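Long-range contacts in multicopper oxidase type 1 (Nitrosomonas europaea, PDB 3G5W), which binds copper at mononuclear and Cu-O-linked sites and probably works as a laccase-like two-domain multicopper oxidase: residues 7-12 against 50-55; 26-31 against 307-312; 199-204 against 225-230; 207-212 against 236-241. All coordinates share one frame; numbering follows the deposited sequence.

Contact 1 of 4, residues 7-12 against 50-55; sequences LSIEDT and NMTTLP
Met51 N donates to Ile9 O across 2.9 Å, a bond bent to 136° at the hydrogen. It closes the parallel bridge between Ile9 and Asn50 where strand 43-50 gives out beside strand 2-15, in the beta-sandwich of the first cupredoxin-type domain. The tight part lies on the Thr52 side of this bond. With OG1 of Thr52 between the backbone N and the carbonyl carbon (chi1 74°), CG2 lies beside the backbone N and comes to 3.4 Å from Ile9 O; the same CG2 lies 3.8 Å from Ile9 CG2, while OG1 is turned to a hydrogen bond with His56, a ligand of the mononuclear copper. Ile9 in turn touches Met117, another ligand of that copper. Toward solvent the fit slackens and water takes over. One molecule accepts from Asp11 N and donates to Met51 O at 2.6 Å; a second donates to Asp11 OD2 at 2.7 Å and accepts only weakly from Thr53 N. Met51 itself bends away, its chain kinked beyond CG. The chemistry implies that a patch of methyl contacts with one direct backbone bond sets Thr52 in place, and that Thr52, as a second-shell residue, probably helps orient the copper ligand His56.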
loop_
_atom_site.group_PDB
_atom_site.type_symbol
_atom_site.label_atom_id
_atom_site.label_comp_id
_atom_site.label_asym_id
_atom_site.label_seq_id
_atom_site.Cartn_x
_atom_site.Cartn_y
_atom_site.Cartn_z
ATOM N N LEU A 7 5.157 -26.924 20.990
ATOM C CA LEU A 7 5.644 -26.781 19.621
ATOM C C LEU A 7 7.112 -27.153 19.510
ATOM O O LEU A 7 7.915 -26.793 20.364
ATOM C CB LEU A 7 5.463 -25.341 19.118
ATOM C CG LEU A 7 4.061 -24.843 18.762
ATOM C CD1 LEU A 7 4.115 -23.364 18.419
ATOM C CD2 LEU A 7 3.469 -25.626 17.599
ATOM N N SER A 8 7.456 -27.867 18.446
ATOM C CA SER A 8 8.850 -28.059 18.069
ATOM C C SER A 8 9.131 -27.196 16.850
ATOM O O SER A 8 8.214 -26.858 16.105
ATOM C CB SER A 8 9.125 -29.526 17.749
ATOM O OG SER A 8 8.377 -29.930 16.616
ATOM N N ILE A 9 10.389 -26.819 16.659
ATOM C CA ILE A 9 10.806 -26.136 15.436
ATOM C C ILE A 9 11.722 -27.111 14.701
ATOM O O ILE A 9 12.746 -27.514 15.239
ATOM C CB ILE A 9 11.565 -24.811 15.731
ATOM C CG1 ILE A 9 10.863 -24.010 16.838
ATOM C CG2 ILE A 9 11.741 -24.001 14.448
ATOM C CD1 ILE A 9 11.623 -22.777 17.316
ATOM N N GLU A 10 11.346 -27.497 13.484
ATOM C CA GLU A 10 12.066 -28.541 12.752
ATOM C C GLU A 10 12.476 -28.097 11.354
ATOM O O GLU A 10 11.714 -27.412 10.668
ATOM C CB GLU A 10 11.199 -29.807 12.642
ATOM C CG GLU A 10 10.756 -30.397 13.978
ATOM C CD GLU A 10 9.644 -31.437 13.841
ATOM O OE1 GLU A 10 8.976 -31.714 14.858
ATOM O OE2 GLU A 10 9.422 -31.971 12.729
ATOM N N ASP A 11 13.677 -28.498 10.932
ATOM C CA ASP A 11 14.101 -28.348 9.537
ATOM C C ASP A 11 13.201 -29.226 8.669
ATOM O O ASP A 11 13.135 -30.450 8.858
ATOM C CB ASP A 11 15.567 -28.752 9.368
ATOM C CG ASP A 11 16.522 -27.759 10.000
ATOM O OD1 ASP A 11 17.116 -28.097 11.046
ATOM O OD2 ASP A 11 16.676 -26.634 9.462
ATOM N N THR A 12 12.512 -28.591 7.724
ATOM C CA THR A 12 11.402 -29.211 7.004
ATOM C C THR A 12 11.374 -28.805 5.532
ATOM O O THR A 12 11.536 -27.633 5.203
ATOM C CB THR A 12 10.058 -28.819 7.672
ATOM O OG1 THR A 12 10.069 -29.233 9.047
ATOM C CG2 THR A 12 8.874 -29.463 6.972
ATOM N N ASN A 50 13.422 -25.905 20.289
ATOM C CA ASN A 50 14.148 -25.616 19.058
ATOM C C ASN A 50 14.983 -26.809 18.599
ATOM O O ASN A 50 16.031 -27.097 19.178
ATOM C CB ASN A 50 15.026 -24.377 19.258
ATOM C CG ASN A 50 15.759 -23.943 17.994
ATOM O OD1 ASN A 50 16.454 -22.926 18.003
ATOM N ND2 ASN A 50 15.618 -24.698 16.915
ATOM N N MET A 51 14.527 -27.486 17.548
ATOM C CA MET A 51 15.226 -28.664 17.033
ATOM C C MET A 51 16.008 -28.386 15.745
ATOM O O MET A 51 16.375 -29.311 15.013
ATOM C CB MET A 51 14.249 -29.831 16.859
ATOM C CG MET A 51 13.537 -30.236 18.145
ATOM S SD MET A 51 14.538 -31.262 19.253
ATOM C CE MET A 51 15.526 -30.090 20.172
ATOM N N THR A 52 16.266 -27.106 15.481
ATOM C CA THR A 52 17.077 -26.694 14.338
ATOM C C THR A 52 18.473 -26.300 14.823
ATOM O O THR A 52 18.801 -26.501 15.994
ATOM C CB THR A 52 16.446 -25.508 13.577
ATOM O OG1 THR A 52 16.608 -24.309 14.344
ATOM C CG2 THR A 52 14.956 -25.754 13.306
ATOM N N THR A 53 19.277 -25.721 13.933
ATOM C CA THR A 53 20.645 -25.325 14.266
ATOM C C THR A 53 20.822 -23.803 14.316
ATOM O O THR A 53 21.942 -23.298 14.420
ATOM C CB THR A 53 21.663 -25.961 13.298
ATOM O OG1 THR A 53 21.388 -25.526 11.961
ATOM C CG2 THR A 53 21.576 -27.495 13.359
ATOM N N LEU A 54 19.705 -23.083 14.253
ATOM C CA LEU A 54 19.703 -21.622 14.358
ATOM C C LEU A 54 18.788 -21.177 15.503
ATOM O O LEU A 54 17.890 -21.929 15.901
ATOM C CB LEU A 54 19.278 -20.980 13.026
ATOM C CG LEU A 54 20.178 -21.227 11.803
ATOM C CD1 LEU A 54 19.479 -20.793 10.522
ATOM C CD2 LEU A 54 21.539 -20.533 11.935
ATOM N N PRO A 55 19.019 -19.966 16.053
ATOM C CA PRO A 55 18.151 -19.473 17.122
ATOM C C PRO A 55 16.827 -18.932 16.583
ATOM O O PRO A 55 16.764 -18.457 15.443
ATOM C CB PRO A 55 18.974 -18.355 17.757
ATOM C CG PRO A 55 19.819 -17.842 16.644
ATOM C CD PRO A 55 20.089 -19.004 15.723
HETATM O O HOH W 1 15.203 -30.260 12.893
HETATM O O HOH W 2 18.310 -24.938 10.763
#

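Contact 2 of 4, residues 26-31 against 307-312; sequences AFNGQV and MHNSKV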
loop_
_atom_site.group_PDB
_atom_site.type_symbol
_atom_site.label_atom_id
_atom_site.label_comp_id
_atom_site.label_asym_id
_atom_site.label_seq_id
_atom_site.Cartn_x
_atom_site.Cartn_y
_atom_site.Cartn_z
ATOM N N ALA A 26 10.054 -25.172 10.407
ATOM C CA ALA A 26 8.613 -25.271 10.579
ATOM C C ALA A 26 8.185 -25.650 11.988
ATOM O O ALA A 26 8.702 -26.608 12.581
ATOM C CB ALA A 26 8.054 -26.266 9.575
ATOM N N PHE A 27 7.212 -24.914 12.514
ATOM C CA PHE A 27 6.601 -25.274 13.785
ATOM C C PHE A 27 5.818 -26.585 13.622
ATOM O O PHE A 27 4.949 -26.696 12.747
ATOM C CB PHE A 27 5.717 -24.141 14.311
ATOM C CG PHE A 27 6.466 -22.854 14.579
ATOM C CD1 PHE A 27 7.363 -22.763 15.639
ATOM C CD2 PHE A 27 6.271 -21.736 13.773
ATOM C CE1 PHE A 27 8.068 -21.578 15.886
ATOM C CE2 PHE A 27 6.960 -20.540 14.018
ATOM C CZ PHE A 27 7.859 -20.462 15.075
ATOM N N ASN A 28 6.158 -27.570 14.452
ATOM C CA ASN A 28 5.619 -28.940 14.365
ATOM C C ASN A 28 5.747 -29.551 12.967
ATOM O O ASN A 28 4.902 -30.346 12.544
ATOM C CB ASN A 28 4.165 -29.008 14.872
ATOM C CG ASN A 28 4.059 -29.047 16.392
ATOM O OD1 ASN A 28 5.060 -29.025 17.107
ATOM N ND2 ASN A 28 2.825 -29.104 16.897
ATOM N N GLY A 29 6.809 -29.173 12.255
ATOM C CA GLY A 29 7.087 -29.690 10.916
ATOM C C GLY A 29 6.041 -29.392 9.848
ATOM O O GLY A 29 5.965 -30.107 8.850
ATOM N N GLN A 30 5.251 -28.333 10.047
ATOM C CA GLN A 30 4.223 -27.935 9.086
ATOM C C GLN A 30 4.250 -26.442 8.777
ATOM O O GLN A 30 4.643 -25.637 9.625
ATOM C CB GLN A 30 2.821 -28.341 9.564
ATOM C CG GLN A 30 2.335 -27.635 10.813
ATOM C CD GLN A 30 0.879 -27.919 11.092
ATOM O OE1 GLN A 30 -0.006 -27.162 10.682
ATOM N NE2 GLN A 30 0.618 -29.025 11.764
ATOM N N VAL A 31 3.835 -26.090 7.557
ATOM C CA VAL A 31 3.737 -24.683 7.111
ATOM C C VAL A 31 2.426 -24.509 6.321
ATOM O O VAL A 31 2.224 -25.191 5.318
ATOM C CB VAL A 31 4.947 -24.249 6.236
ATOM C CG1 VAL A 31 4.875 -22.744 5.921
ATOM C CG2 VAL A 31 6.277 -24.555 6.924
ATOM N N MET A 307 -5.138 -26.563 20.110
ATOM C CA MET A 307 -4.183 -26.510 19.005
ATOM C C MET A 307 -4.457 -27.622 18.008
ATOM O O MET A 307 -4.671 -28.773 18.397
ATOM C CB MET A 307 -2.739 -26.606 19.515
ATOM C CG MET A 307 -1.689 -26.452 18.409
ATOM S SD MET A 307 0.029 -26.431 18.992
ATOM C CE MET A 307 0.279 -28.179 19.207
ATOM N N HIS A 308 -4.435 -27.288 16.725
ATOM C CA HIS A 308 -4.712 -28.272 15.684
ATOM C C HIS A 308 -3.554 -28.397 14.702
ATOM O O HIS A 308 -3.265 -27.464 13.946
ATOM C CB HIS A 308 -6.028 -27.943 14.959
ATOM C CG HIS A 308 -7.214 -27.908 15.871
ATOM N ND1 HIS A 308 -7.873 -29.049 16.275
ATOM C CD2 HIS A 308 -7.831 -26.877 16.494
ATOM C CE1 HIS A 308 -8.858 -28.720 17.092
ATOM N NE2 HIS A 308 -8.853 -27.408 17.242
ATOM N N ASN A 309 -2.886 -29.551 14.738
ATOM C CA ASN A 309 -1.910 -29.902 13.708
ATOM C C ASN A 309 -2.658 -30.421 12.497
ATOM O O ASN A 309 -3.807 -30.843 12.615
ATOM C CB ASN A 309 -0.951 -30.985 14.202
ATOM C CG ASN A 309 -0.181 -30.564 15.426
ATOM O OD1 ASN A 309 0.313 -29.441 15.510
ATOM N ND2 ASN A 309 -0.080 -31.464 16.393
ATOM N N SER A 310 -2.014 -30.403 11.337
ATOM C CA SER A 310 -2.646 -30.937 10.138
ATOM C C SER A 310 -1.659 -31.582 9.195
ATOM O O SER A 310 -0.641 -30.982 8.863
ATOM C CB SER A 310 -3.397 -29.849 9.381
ATOM O OG SER A 310 -3.911 -30.387 8.165
ATOM N N LYS A 311 -1.995 -32.788 8.740
ATOM C CA LYS A 311 -1.198 -33.504 7.745
ATOM C C LYS A 311 -1.235 -32.802 6.386
ATOM O O LYS A 311 -0.360 -33.018 5.550
ATOM C CB LYS A 311 -1.671 -34.957 7.610
ATOM C CG LYS A 311 -1.423 -35.825 8.847
ATOM C CD LYS A 311 -1.888 -37.263 8.595
ATOM C CE LYS A 311 -1.816 -38.124 9.854
ATOM N NZ LYS A 311 -0.496 -38.804 10.008
ATOM N N VAL A 312 -2.246 -31.963 6.169
ATOM C CA VAL A 312 -2.341 -31.153 4.952
ATOM C C VAL A 312 -1.128 -30.219 4.793
ATOM O O VAL A 312 -0.619 -30.038 3.684
ATOM C CB VAL A 312 -3.656 -30.326 4.919
ATOM C CG1 VAL A 312 -3.706 -29.401 3.685
ATOM C CG2 VAL A 312 -4.884 -31.254 4.959
#
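Asn28 and Gln30, where strand 20-27 ends in overlapping type II (Ala26 to Gly29) and type I' (Phe27 to Gln30) beta turns, face the backbone of Asn309 and Ser310, with Asn28 CA 7.6 Å from Asn309 CA. The Asn-Gly pair at the centre of the type I' turn is a classic occupant of those two left-handed positions. The partner segment belongs to the C-terminal tail, which returns to the first domain and adds strand 306-308 to the edge of its sheet beside strand 35-39. Between turn and tail the link is polar. Asn28 ND2 donates to Asn309 OD1 over 2.9 Å, nearly straight at 164°, and the acceptor lies in the amide plane of Asn28. The two amides nevertheless stand 67° apart, so the bond joins crossed rather than coplanar groups. Asn28 OD1 accepts from Ser8 N on the neighbouring strand, and with both ends of the amide engaged its rotation is fixed. Gln30 extends alongside Asn309 and Ser310. Further on, Ser310 OG accepts from Val312 N at 3.0 Å, an ST turn that bends the tail. An apolar neighbour of the Asn28 amide is the methyl of Met307, whose CE sits 3.6 Å from Asn28 ND2.

Contact 3 of 4, residues 199-204 against 225-230; sequences VHAIHT and GDTVLI. With C1O (Cu-O linkage), chain H; C2O (Cu-O-Cu linkage), chain P.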
loop_
_atom_site.group_PDB
_atom_site.type_symbol
_atom_site.label_atom_id
_atom_site.label_comp_id
_atom_site.label_asym_id
_atom_site.label_seq_id
_atom_site.Cartn_x
_atom_site.Cartn_y
_atom_site.Cartn_z
ATOM N N VAL A 199 2.782 -5.892 -0.235
ATOM C CA VAL A 199 1.362 -5.568 -0.186
ATOM C C VAL A 199 0.625 -6.492 -1.172
ATOM O O VAL A 199 1.132 -6.785 -2.259
ATOM C CB VAL A 199 1.126 -4.077 -0.565
ATOM C CG1 VAL A 199 -0.328 -3.716 -0.414
ATOM C CG2 VAL A 199 1.981 -3.158 0.304
ATOM N N HIS A 200 -0.548 -6.974 -0.780
ATOM C CA HIS A 200 -1.383 -7.785 -1.654
ATOM C C HIS A 200 -2.714 -7.073 -1.823
ATOM O O HIS A 200 -3.160 -6.386 -0.907
ATOM C CB HIS A 200 -1.598 -9.182 -1.056
ATOM C CG HIS A 200 -0.321 -9.889 -0.730
ATOM N ND1 HIS A 200 0.426 -10.548 -1.682
ATOM C CD2 HIS A 200 0.362 -10.004 0.432
ATOM C CE1 HIS A 200 1.513 -11.046 -1.117
ATOM N NE2 HIS A 200 1.497 -10.729 0.165
ATOM N N ALA A 201 -3.329 -7.240 -2.990
ATOM C CA ALA A 201 -4.629 -6.631 -3.299
ATOM C C ALA A 201 -5.648 -7.733 -3.617
ATOM O O ALA A 201 -5.778 -8.147 -4.773
ATOM C CB ALA A 201 -4.489 -5.682 -4.468
ATOM N N ILE A 202 -6.347 -8.219 -2.594
ATOM C CA ILE A 202 -7.173 -9.409 -2.748
ATOM C C ILE A 202 -8.537 -9.049 -3.320
ATOM O O ILE A 202 -9.342 -8.375 -2.670
ATOM C CB ILE A 202 -7.319 -10.241 -1.437
ATOM C CG1 ILE A 202 -5.947 -10.656 -0.877
ATOM C CG2 ILE A 202 -8.205 -11.473 -1.667
ATOM C CD1 ILE A 202 -5.072 -11.446 -1.847
ATOM N N HIS A 203 -8.775 -9.528 -4.536
ATOM C CA HIS A 203 -9.985 -9.231 -5.271
ATOM C C HIS A 203 -10.869 -10.479 -5.419
ATOM O O HIS A 203 -10.381 -11.542 -5.802
ATOM C CB HIS A 203 -9.607 -8.642 -6.635
ATOM C CG HIS A 203 -10.774 -8.463 -7.548
ATOM N ND1 HIS A 203 -11.877 -7.712 -7.201
ATOM C CD2 HIS A 203 -11.027 -8.961 -8.780
ATOM C CE1 HIS A 203 -12.759 -7.751 -8.184
ATOM N NE2 HIS A 203 -12.268 -8.499 -9.154
ATOM N N THR A 204 -12.159 -10.344 -5.085
ATOM C CA THR A 204 -13.126 -11.442 -5.220
ATOM C C THR A 204 -14.210 -11.114 -6.260
ATOM O O THR A 204 -14.901 -10.098 -6.150
ATOM C CB THR A 204 -13.788 -11.794 -3.852
ATOM O OG1 THR A 204 -12.772 -12.045 -2.869
ATOM C CG2 THR A 204 -14.693 -13.044 -3.970
ATOM N N GLY A 225 -16.632 -3.138 -0.830
ATOM C CA GLY A 225 -15.871 -3.026 -2.065
ATOM C C GLY A 225 -15.659 -4.375 -2.710
ATOM O O GLY A 225 -16.444 -5.303 -2.495
ATOM N N ASP A 226 -14.596 -4.483 -3.503
ATOM C CA ASP A 226 -14.281 -5.748 -4.159
ATOM C C ASP A 226 -12.801 -6.123 -4.109
ATOM O O ASP A 226 -12.441 -7.254 -4.440
ATOM C CB ASP A 226 -14.824 -5.789 -5.601
ATOM C CG ASP A 226 -14.250 -4.693 -6.496
ATOM O OD1 ASP A 226 -13.015 -4.541 -6.575
ATOM O OD2 ASP A 226 -15.048 -3.984 -7.152
ATOM N N THR A 227 -11.961 -5.168 -3.699
ATOM C CA THR A 227 -10.509 -5.364 -3.612
ATOM C C THR A 227 -9.984 -4.837 -2.272
ATOM O O THR A 227 -10.218 -3.680 -1.907
ATOM C CB THR A 227 -9.761 -4.695 -4.811
ATOM O OG1 THR A 227 -10.310 -5.173 -6.046
ATOM C CG2 THR A 227 -8.263 -4.999 -4.792
ATOM N N VAL A 228 -9.291 -5.707 -1.541
ATOM C CA VAL A 228 -8.774 -5.398 -0.215
ATOM C C VAL A 228 -7.254 -5.266 -0.271
ATOM O O VAL A 228 -6.547 -6.256 -0.473
ATOM C CB VAL A 228 -9.142 -6.508 0.812
ATOM C CG1 VAL A 228 -8.656 -6.128 2.214
ATOM C CG2 VAL A 228 -10.666 -6.793 0.806
ATOM N N LEU A 229 -6.757 -4.046 -0.078
ATOM C CA LEU A 229 -5.317 -3.812 -0.040
ATOM C C LEU A 229 -4.798 -4.141 1.358
ATOM O O LEU A 229 -5.200 -3.505 2.348
ATOM C CB LEU A 229 -4.998 -2.361 -0.430
ATOM C CG LEU A 229 -3.572 -2.063 -0.908
ATOM C CD1 LEU A 229 -3.302 -2.744 -2.243
ATOM C CD2 LEU A 229 -3.350 -0.542 -1.022
ATOM N N ILE A 230 -3.936 -5.157 1.443
ATOM C CA ILE A 230 -3.437 -5.656 2.728
ATOM C C ILE A 230 -1.899 -5.699 2.766
ATOM O O ILE A 230 -1.256 -6.276 1.888
ATOM C CB ILE A 230 -4.089 -7.025 3.131
ATOM C CG1 ILE A 230 -3.598 -7.479 4.512
ATOM C CG2 ILE A 230 -3.878 -8.099 2.056
ATOM C CD1 ILE A 230 -4.253 -8.737 5.038
HETATM CU CU4 C1O H . -12.908 -8.607 -10.971
HETATM O O3 C1O H . -15.602 -8.191 -10.267
HETATM CU CU2 C2O P . -9.966 -11.345 -11.494
HETATM CU CU3 C2O P . -9.809 -6.392 -12.306
HETATM O O1 C2O P . -9.714 -9.058 -11.998
#
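His203 holds CG opposite its backbone N (chi1 172°), which swings the imidazole beside Asp226 and Thr227, while Asp226 sets its CG between backbone N and carbonyl carbon (chi1 60°), bringing the carboxylate back beside that ring. Two donors grip the carbonyl of Asp226. His203 ND1 reaches Asp226 O at 2.9 Å from well above the carbonyl plane, and Thr204 N reaches Asp226 O at 3.2 Å. With ND1 so held, His203 NE2 binds a copper of the Cu-O linkage at 1.9 Å, a metal it shares with His59 of the second subunit; the pocket thus lies where two chains meet, as in other two-domain multicopper oxidases. The carboxylate is equally engaged: OD1 of Asp226 accepts from Thr227 OG1 at 2.8 Å and from His61 of the second subunit, and OD2 forms a salt bridge with Arg235 of that subunit. Shortened to an alanine here, Asp226 would probably leave Arg235 of the second subunit without its mate, and Thr227 OG1 and that subunit's His61 without their acceptor. Ahead of the histidine the segments run antiparallel, with hydrogen-bonded pairs His200-Ile230 and Ile202-Val228. Val199 CG1 meets Leu229 CD1 at 3.6 Å, and Ala201 CB lies 3.8 Å from Thr227 CG2. Strand 227-230 is outermost in its sheet within the chain, with strand 247-252 on the other side of 200-204; His200, Ile202, Val228 and Ile230 face strands 137-146 and 235-241, while Ala201, Thr227 and Leu229 pack against the second subunit.

Contact 4 of 4, residues 207-212 against 236-241; sequences HISQIA and YDVILN
His207 turns the edge of its ring to the end of the opposing strand, where ND1 makes a weak hydrogen bond of 3.4 Å to Asn241 O, close to the ring plane; Trp248 meets the same ring edge-to-face. At Ile208 the strands have not yet closed, and water stands in for the direct pairing with Asn241: one molecule links Ile208 N to Asn241 O, another Ile208 O to Asn241 N. Leu240 packs here, its CD2 3.4 Å from Ile208 O and 3.6 Å from Ser209 CA. Ser209 then sets CB at 3.7 Å from Val238 CG1. Direct pairing begins at Gln210, whose N and O both bond to Ile239, the shorter bond being Ile239 N to Gln210 O at 2.9 Å. This is the antiparallel ladder of a cupredoxin-type beta-sandwich, the second in the chain, with strand 209-214 lying between 217-225 and 235-241. The side chain of Gln210, its CG opposite the carbonyl carbon (chi1 -58°), passes over Ile239 O and crosses the Asn241 amide at about a right angle. Gln210 NE2 and Asn241 ND2, 3.3 Å apart, are both donors and do not bond; NE2 donates instead to the water that also serves Ile208 and Asn241. Cut back to an alanine, Gln210 would probably leave that water without one of its donors and open a gap over Ile239 O and beside Asn241. Ile211, in a non-hydrogen-bonded pair with Val238, brings CG2 to 3.6 Å from Tyr236 CD1. Ala212 N finally donates to Asp237 O at 3.0 Å, while the Asp237 carboxylate reaches away to a salt bridge with Arg189.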
loop_
_atom_site.group_PDB
_atom_site.type_symbol
_atom_site.label_atom_id
_atom_site.label_comp_id
_atom_site.label_asym_id
_atom_site.label_seq_id
_atom_site.Cartn_x
_atom_site.Cartn_y
_atom_site.Cartn_z
ATOM N N HIS A 207 -19.112 -10.943 -5.956
ATOM C CA HIS A 207 -19.598 -10.705 -4.596
ATOM C C HIS A 207 -19.143 -9.358 -4.059
ATOM O O HIS A 207 -18.162 -8.788 -4.538
ATOM C CB HIS A 207 -19.108 -11.811 -3.656
ATOM C CG HIS A 207 -19.495 -13.186 -4.100
ATOM N ND1 HIS A 207 -20.569 -13.863 -3.565
ATOM C CD2 HIS A 207 -18.975 -13.997 -5.051
ATOM C CE1 HIS A 207 -20.689 -15.035 -4.162
ATOM N NE2 HIS A 207 -19.732 -15.142 -5.064
ATOM N N ILE A 208 -19.854 -8.865 -3.048
ATOM C CA ILE A 208 -19.436 -7.669 -2.324
ATOM C C ILE A 208 -18.561 -8.070 -1.139
ATOM O O ILE A 208 -19.004 -8.801 -0.255
ATOM C CB ILE A 208 -20.647 -6.850 -1.812
ATOM C CG1 ILE A 208 -21.568 -6.470 -2.981
ATOM C CG2 ILE A 208 -20.155 -5.606 -1.048
ATOM C CD1 ILE A 208 -22.949 -5.964 -2.563
ATOM N N SER A 209 -17.313 -7.602 -1.138
ATOM C CA SER A 209 -16.439 -7.760 0.018
ATOM C C SER A 209 -16.840 -6.783 1.112
ATOM O O SER A 209 -16.824 -5.565 0.899
ATOM C CB SER A 209 -14.976 -7.520 -0.367
ATOM O OG SER A 209 -14.486 -8.561 -1.191
ATOM N N GLN A 210 -17.214 -7.317 2.275
ATOM C CA GLN A 210 -17.470 -6.485 3.440
ATOM C C GLN A 210 -16.242 -6.570 4.337
ATOM O O GLN A 210 -16.037 -7.574 5.023
ATOM C CB GLN A 210 -18.716 -6.952 4.208
ATOM C CG GLN A 210 -20.012 -6.977 3.398
ATOM C CD GLN A 210 -21.158 -7.619 4.175
ATOM O OE1 GLN A 210 -21.583 -7.105 5.209
ATOM N NE2 GLN A 210 -21.648 -8.758 3.686
ATOM N N ILE A 211 -15.428 -5.521 4.322
ATOM C CA ILE A 211 -14.215 -5.464 5.141
ATOM C C ILE A 211 -14.663 -5.098 6.551
ATOM O O ILE A 211 -14.971 -3.937 6.827
ATOM C CB ILE A 211 -13.194 -4.443 4.573
ATOM C CG1 ILE A 211 -12.895 -4.767 3.101
ATOM C CG2 ILE A 211 -11.910 -4.442 5.412
ATOM C CD1 ILE A 211 -12.262 -3.651 2.304
ATOM N N ALA A 212 -14.721 -6.098 7.429
ATOM C CA ALA A 212 -15.402 -5.951 8.722
ATOM C C ALA A 212 -14.493 -5.824 9.951
ATOM O O ALA A 212 -14.920 -5.291 10.987
ATOM C CB ALA A 212 -16.400 -7.089 8.918
ATOM N N TYR A 236 -7.070 -8.583 7.818
ATOM C CA TYR A 236 -8.419 -8.145 7.507
ATOM C C TYR A 236 -9.358 -9.339 7.473
ATOM O O TYR A 236 -9.054 -10.346 6.833
ATOM C CB TYR A 236 -8.448 -7.415 6.163
ATOM C CG TYR A 236 -7.844 -6.030 6.231
ATOM C CD1 TYR A 236 -8.590 -4.950 6.695
ATOM C CD2 TYR A 236 -6.524 -5.801 5.845
ATOM C CE1 TYR A 236 -8.045 -3.671 6.769
ATOM C CE2 TYR A 236 -5.964 -4.520 5.914
ATOM C CZ TYR A 236 -6.734 -3.462 6.374
ATOM O OH TYR A 236 -6.197 -2.191 6.454
ATOM N N ASP A 237 -10.487 -9.229 8.174
ATOM C CA ASP A 237 -11.566 -10.206 8.041
ATOM C C ASP A 237 -12.588 -9.678 7.049
ATOM O O ASP A 237 -13.172 -8.605 7.244
ATOM C CB ASP A 237 -12.242 -10.506 9.388
ATOM C CG ASP A 237 -11.298 -11.166 10.393
ATOM O OD1 ASP A 237 -11.775 -11.978 11.208
ATOM O OD2 ASP A 237 -10.083 -10.866 10.390
ATOM N N VAL A 238 -12.795 -10.443 5.987
ATOM C CA VAL A 238 -13.721 -10.067 4.931
ATOM C C VAL A 238 -14.904 -11.018 4.970
ATOM O O VAL A 238 -14.729 -12.239 4.878
ATOM C CB VAL A 238 -13.048 -10.109 3.541
ATOM C CG1 VAL A 238 -14.021 -9.652 2.454
ATOM C CG2 VAL A 238 -11.794 -9.234 3.526
ATOM N N ILE A 239 -16.098 -10.456 5.123
ATOM C CA ILE A 239 -17.320 -11.256 5.130
ATOM C C ILE A 239 -18.043 -11.146 3.779
ATOM O O ILE A 239 -18.240 -10.045 3.254
ATOM C CB ILE A 239 -18.221 -10.929 6.360
ATOM C CG1 ILE A 239 -17.709 -11.700 7.582
ATOM C CG2 ILE A 239 -19.676 -11.366 6.121
ATOM C CD1 ILE A 239 -17.042 -10.876 8.631
ATOM N N LEU A 240 -18.386 -12.297 3.206
ATOM C CA LEU A 240 -19.043 -12.358 1.909
ATOM C C LEU A 240 -20.348 -13.139 2.023
ATOM O O LEU A 240 -20.359 -14.269 2.526
ATOM C CB LEU A 240 -18.128 -13.040 0.874
ATOM C CG LEU A 240 -16.700 -12.567 0.570
ATOM C CD1 LEU A 240 -15.923 -13.684 -0.144
ATOM C CD2 LEU A 240 -16.708 -11.338 -0.299
ATOM N N ASN A 241 -21.443 -12.542 1.563
ATOM C CA ASN A 241 -22.727 -13.244 1.493
ATOM C C ASN A 241 -22.755 -14.040 0.199
ATOM O O ASN A 241 -22.597 -13.473 -0.886
ATOM C CB ASN A 241 -23.914 -12.267 1.555
ATOM C CG ASN A 241 -23.980 -11.487 2.864
ATOM O OD1 ASN A 241 -23.632 -11.995 3.936
ATOM N ND2 ASN A 241 -24.432 -10.235 2.782
HETATM O O HOH W 3 -21.296 -9.875 0.765
HETATM O O HOH W 4 -22.202 -10.800 -2.258
#

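In the fold
The four contacts fall into two pairs, one in each cupredoxin-type domain, on opposite sides of the chain's centre. Contacts 1 and 2, with centres 13 Å apart, meet through neighbouring strands 2-15 and 20-27 of one sheet, and their segments alternate along the chain. Contacts 3 and 4 lie closer, their centres 10 Å apart; their strands belong to facing sheets of the second domain, touching through a probable Gly225 O to Ser209 N bond and apolar packing. Contact 1 precedes contacts 3 and 4, whose segments also alternate, and contact 2 encloses both, since the tail returns to the first domain after the second is complete. Mononuclear copper adjoins contact 1, whereas contact 3 reaches copper shared with another subunit.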